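Carboxylesterase (Uncultured bacterium, PDB 5GMX) hydrolyses carboxylic esters as a family VIII carboxylesterase with a beta-lactamase-like fold, and also cleaves oxyimino cephalosporins. Local coordinates at residues 63-74 with 264-275. Numbering follows the deposited sequence.
Sequences SDTLINTYSTTK and PGANGQGNGRGI. With PMS (phenylmethanesulfonic acid), chain C.
The bend at the last torsion of Lys74 (chi4 67°) brings NZ to the carbonyl of Gly265, NZ to O 2.9 Å, while Asn68, with CG opposite its own N (chi1 -164°), swings its amide across to residues 266-269. Asn68 ND2 donates to Ala266 O almost head-on to the carbonyl, and the same nitrogen sits 3.0 Å above the centre of the Tyr70 ring. Its OD1 accepts from Trp258 NE1 and, weakly, from Gln269 NE2, so an amide, donor and acceptor at once, suits this buried place. Ile67 and Gly270 form the hydrogen-bonded pair of a short antiparallel ladder, Ile67 N to Gly270 O 2.9 Å; Thr69 N also donates to Gly268 O. Beyond it, Thr73 OG1 gives its proton to Tyr70 O (2.6 Å) and accepts from Gly268 N (2.9 Å); a threonine hydroxyl can do both, and Gly268 suits its place because a CB there would point at Thr73 OG1 and collide with it. At the far end Asn271 caps helix 272-283 through OD1, from Gly274 N, while ND2 reaches Thr65 O at 3.2 Å. Arg273 NH2 grips Ser63 O at 2.6 Å, and the rest of its guanidinium forms salt bridges to Asp47 and Asp200. Ser71 and Lys74 are consistent with the SxxK motif of serine beta-lactamases, and Ser71 OG is bonded covalently to the sulfonyl sulfur of phenylmethanesulfonic acid, as expected if it is the nucleophile. Hydrogen bonds with Gly265 O, Ala162 O and Tyr160 OH keep Lys74 NZ near that serine, consistent with a part in its activation.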
loop_
_atom_site.group_PDB
_atom_site.type_symbol
_atom_site.label_atom_id
_atom_site.label_comp_id
_atom_site.label_asym_id
_atom_site.label_seq_id
_atom_site.Cartn_x
_atom_site.Cartn_y
_atom_site.Cartn_z
ATOM N N SER A 63 11.982 8.381 15.829
ATOM C CA SER A 63 11.021 7.294 15.966
ATOM C C SER A 63 9.709 7.585 15.233
ATOM O O SER A 63 9.110 6.686 14.650
ATOM C CB SER A 63 10.733 7.012 17.444
ATOM O OG SER A 63 10.169 8.142 18.072
ATOM N N ASP A 64 9.276 8.839 15.247
ATOM C CA ASP A 64 7.994 9.193 14.641
ATOM C C ASP A 64 8.109 9.766 13.223
ATOM O O ASP A 64 7.141 10.318 12.703
ATOM C CB ASP A 64 7.252 10.193 15.541
ATOM C CG ASP A 64 7.968 11.528 15.659
ATOM O OD1 ASP A 64 9.149 11.621 15.246
ATOM O OD2 ASP A 64 7.366 12.480 16.207
ATOM N N THR A 65 9.282 9.635 12.611
ATOM C CA THR A 65 9.504 10.165 11.267
ATOM C C THR A 65 8.622 9.443 10.239
ATOM O O THR A 65 8.465 8.222 10.284
ATOM C CB THR A 65 10.998 10.059 10.869
ATOM O OG1 THR A 65 11.768 10.940 11.697
ATOM C CG2 THR A 65 11.214 10.448 9.411
ATOM N N LEU A 66 8.023 10.219 9.338
ATOM C CA LEU A 66 7.172 9.689 8.271
ATOM C C LEU A 66 7.789 9.882 6.881
ATOM O O LEU A 66 8.579 10.795 6.665
ATOM C CB LEU A 66 5.801 10.371 8.297
ATOM C CG LEU A 66 5.012 10.267 9.604
ATOM C CD1 LEU A 66 3.917 11.300 9.593
ATOM C CD2 LEU A 66 4.433 8.865 9.771
ATOM N N ILE A 67 7.393 9.037 5.937
ATOM C CA ILE A 67 7.834 9.165 4.549
ATOM C C ILE A 67 6.720 8.691 3.611
ATOM O O ILE A 67 5.897 7.847 3.983
ATOM C CB ILE A 67 9.140 8.353 4.284
ATOM C CG1 ILE A 67 9.820 8.776 2.974
ATOM C CG2 ILE A 67 8.877 6.853 4.309
ATOM C CD1 ILE A 67 10.241 10.247 2.924
ATOM N N ASN A 68 6.676 9.254 2.410
ATOM C CA ASN A 68 5.768 8.767 1.380
ATOM C C ASN A 68 6.078 7.305 1.063
ATOM O O ASN A 68 7.235 6.934 0.873
ATOM C CB ASN A 68 5.877 9.627 0.126
ATOM C CG ASN A 68 4.721 9.419 -0.827
ATOM O OD1 ASN A 68 3.715 10.114 -0.745
ATOM N ND2 ASN A 68 4.856 8.455 -1.731
ATOM N N THR A 69 5.050 6.466 1.015
ATOM C CA THR A 69 5.265 5.035 0.796
ATOM C C THR A 69 4.803 4.563 -0.580
ATOM O O THR A 69 4.886 3.376 -0.884
ATOM C CB THR A 69 4.537 4.195 1.855
ATOM O OG1 THR A 69 3.130 4.458 1.786
ATOM C CG2 THR A 69 5.053 4.530 3.261
ATOM N N TYR A 70 4.326 5.492 -1.405
ATOM C CA TYR A 70 3.834 5.176 -2.746
ATOM C C TYR A 70 2.868 3.993 -2.741
ATOM O O TYR A 70 1.961 3.962 -1.921
ATOM C CB TYR A 70 5.011 4.940 -3.690
ATOM C CG TYR A 70 5.758 6.227 -3.937
ATOM C CD1 TYR A 70 5.258 7.177 -4.818
ATOM C CD2 TYR A 70 6.934 6.518 -3.254
ATOM C CE1 TYR A 70 5.916 8.371 -5.035
ATOM C CE2 TYR A 70 7.605 7.711 -3.465
ATOM C CZ TYR A 70 7.091 8.630 -4.361
ATOM O OH TYR A 70 7.750 9.816 -4.578
ATOM N N SER A 71 3.064 3.015 -3.620
ATOM C CA SER A 71 2.046 1.974 -3.801
ATOM C C SER A 71 1.901 1.021 -2.618
ATOM O O SER A 71 1.004 0.180 -2.605
ATOM C CB SER A 71 2.326 1.175 -5.066
ATOM O OG SER A 71 2.292 2.032 -6.200
ATOM N N THR A 72 2.777 1.135 -1.626
ATOM C CA THR A 72 2.565 0.420 -0.370
ATOM C C THR A 72 1.167 0.788 0.164
ATOM O O THR A 72 0.441 -0.055 0.723
ATOM C CB THR A 72 3.678 0.752 0.657
ATOM O OG1 THR A 72 4.957 0.361 0.123
ATOM C CG2 THR A 72 3.436 0.037 1.983
ATOM N N THR A 73 0.778 2.039 -0.077
ATOM C CA THR A 73 -0.550 2.547 0.275
ATOM C C THR A 73 -1.707 1.709 -0.291
ATOM O O THR A 73 -2.768 1.625 0.329
ATOM C CB THR A 73 -0.728 4.015 -0.204
ATOM O OG1 THR A 73 0.463 4.759 0.077
ATOM C CG2 THR A 73 -1.905 4.681 0.491
ATOM N N LYS A 74 -1.514 1.100 -1.461
ATOM C CA LYS A 74 -2.592 0.332 -2.077
ATOM C C LYS A 74 -3.023 -0.795 -1.146
ATOM O O LYS A 74 -4.221 -1.067 -1.019
ATOM C CB LYS A 74 -2.176 -0.217 -3.452
ATOM C CG LYS A 74 -2.046 0.867 -4.526
ATOM C CD LYS A 74 -1.984 0.260 -5.924
ATOM C CE LYS A 74 -1.831 1.344 -6.969
ATOM N NZ LYS A 74 -0.507 1.992 -6.841
ATOM N N PRO A 264 -4.897 7.553 -2.438
ATOM C CA PRO A 264 -4.631 6.268 -1.776
ATOM C C PRO A 264 -3.919 5.224 -2.652
ATOM O O PRO A 264 -3.605 4.141 -2.168
ATOM C CB PRO A 264 -6.033 5.784 -1.388
ATOM C CG PRO A 264 -6.911 7.024 -1.440
ATOM C CD PRO A 264 -6.339 7.820 -2.568
ATOM N N GLY A 265 -3.666 5.531 -3.919
ATOM C CA GLY A 265 -2.819 4.657 -4.705
ATOM C C GLY A 265 -1.335 4.926 -4.474
ATOM O O GLY A 265 -0.493 4.111 -4.845
ATOM N N ALA A 266 -0.998 6.065 -3.869
ATOM C CA ALA A 266 0.397 6.504 -3.897
ATOM C C ALA A 266 0.870 7.481 -2.814
ATOM O O ALA A 266 2.065 7.748 -2.739
ATOM C CB ALA A 266 0.690 7.120 -5.265
ATOM N N ASN A 267 -0.009 8.031 -1.985
ATOM C CA ASN A 267 0.481 9.108 -1.129
ATOM C C ASN A 267 0.411 8.846 0.372
ATOM O O ASN A 267 0.415 9.780 1.174
ATOM C CB ASN A 267 -0.240 10.419 -1.471
ATOM C CG ASN A 267 -1.525 10.619 -0.701
ATOM O OD1 ASN A 267 -2.264 9.671 -0.405
ATOM N ND2 ASN A 267 -1.800 11.879 -0.366
ATOM N N GLY A 268 0.391 7.579 0.755
ATOM C CA GLY A 268 0.394 7.246 2.163
ATOM C C GLY A 268 1.651 7.771 2.828
ATOM O O GLY A 268 2.742 7.596 2.300
ATOM N N GLN A 269 1.491 8.457 3.959
ATOM C CA GLN A 269 2.625 8.895 4.757
ATOM C C GLN A 269 2.737 7.966 5.957
ATOM O O GLN A 269 1.828 7.904 6.786
ATOM C CB GLN A 269 2.467 10.351 5.229
ATOM C CG GLN A 269 2.101 11.346 4.143
ATOM C CD GLN A 269 3.209 11.500 3.124
ATOM O OE1 GLN A 269 4.349 11.800 3.479
ATOM N NE2 GLN A 269 2.889 11.253 1.850
ATOM N N GLY A 270 3.856 7.260 6.069
ATOM C CA GLY A 270 3.980 6.272 7.116
ATOM C C GLY A 270 5.409 5.876 7.394
ATOM O O GLY A 270 6.354 6.498 6.904
ATOM N N ASN A 271 5.561 4.859 8.228
ATOM C CA ASN A 271 6.871 4.283 8.504
ATOM C C ASN A 271 6.739 2.779 8.686
ATOM O O ASN A 271 5.625 2.246 8.649
ATOM C CB ASN A 271 7.499 4.927 9.742
ATOM C CG ASN A 271 6.549 4.960 10.928
ATOM O OD1 ASN A 271 5.877 3.970 11.228
ATOM N ND2 ASN A 271 6.486 6.100 11.608
ATOM N N GLY A 272 7.865 2.109 8.914
ATOM C CA GLY A 272 7.893 0.661 9.046
ATOM C C GLY A 272 7.026 0.125 10.171
ATOM O O GLY A 272 6.436 -0.952 10.052
ATOM N N ARG A 273 6.938 0.876 11.264
ATOM C CA ARG A 273 6.140 0.446 12.412
ATOM C C ARG A 273 4.640 0.418 12.102
ATOM O O ARG A 273 3.958 -0.549 12.444
ATOM C CB ARG A 273 6.405 1.348 13.624
ATOM C CG ARG A 273 5.635 0.935 14.882
ATOM C CD ARG A 273 6.126 1.688 16.121
ATOM N NE ARG A 273 6.171 3.116 15.867
ATOM C CZ ARG A 273 7.286 3.836 15.790
ATOM N NH1 ARG A 273 8.473 3.271 15.981
ATOM N NH2 ARG A 273 7.209 5.131 15.527
ATOM N N GLY A 274 4.126 1.464 11.456
ATOM C CA GLY A 274 2.710 1.513 11.108
ATOM C C GLY A 274 2.311 0.386 10.165
ATOM O O GLY A 274 1.302 -0.329 10.378
ATOM N N ILE A 275 3.136 0.208 9.134
ATOM C CA ILE A 275 2.933 -0.839 8.137
ATOM C C ILE A 275 2.936 -2.215 8.788
ATOM O O ILE A 275 2.050 -3.043 8.535
ATOM C CB ILE A 275 4.020 -0.786 7.049
ATOM C CG1 ILE A 275 3.984 0.559 6.325
ATOM C CG2 ILE A 275 3.857 -1.929 6.063
ATOM C CD1 ILE A 275 5.191 0.786 5.419
HETATM C C PMS C . 2.794 4.088 -7.570
HETATM S S PMS C . 3.469 2.579 -6.912
HETATM C C1 PMS C . 3.464 4.505 -8.868
HETATM C C2 PMS C . 4.554 5.365 -8.848
HETATM C C3 PMS C . 5.163 5.750 -10.035
HETATM C C4 PMS C . 4.683 5.279 -11.247
HETATM C C5 PMS C . 3.593 4.421 -11.271
HETATM C C6 PMS C . 2.985 4.040 -10.085
HETATM O O2S PMS C . 3.983 1.616 -7.959
HETATM O O1S PMS C . 4.730 2.843 -6.124
HETATM O O HOH W 1 7.265 12.268 2.097
#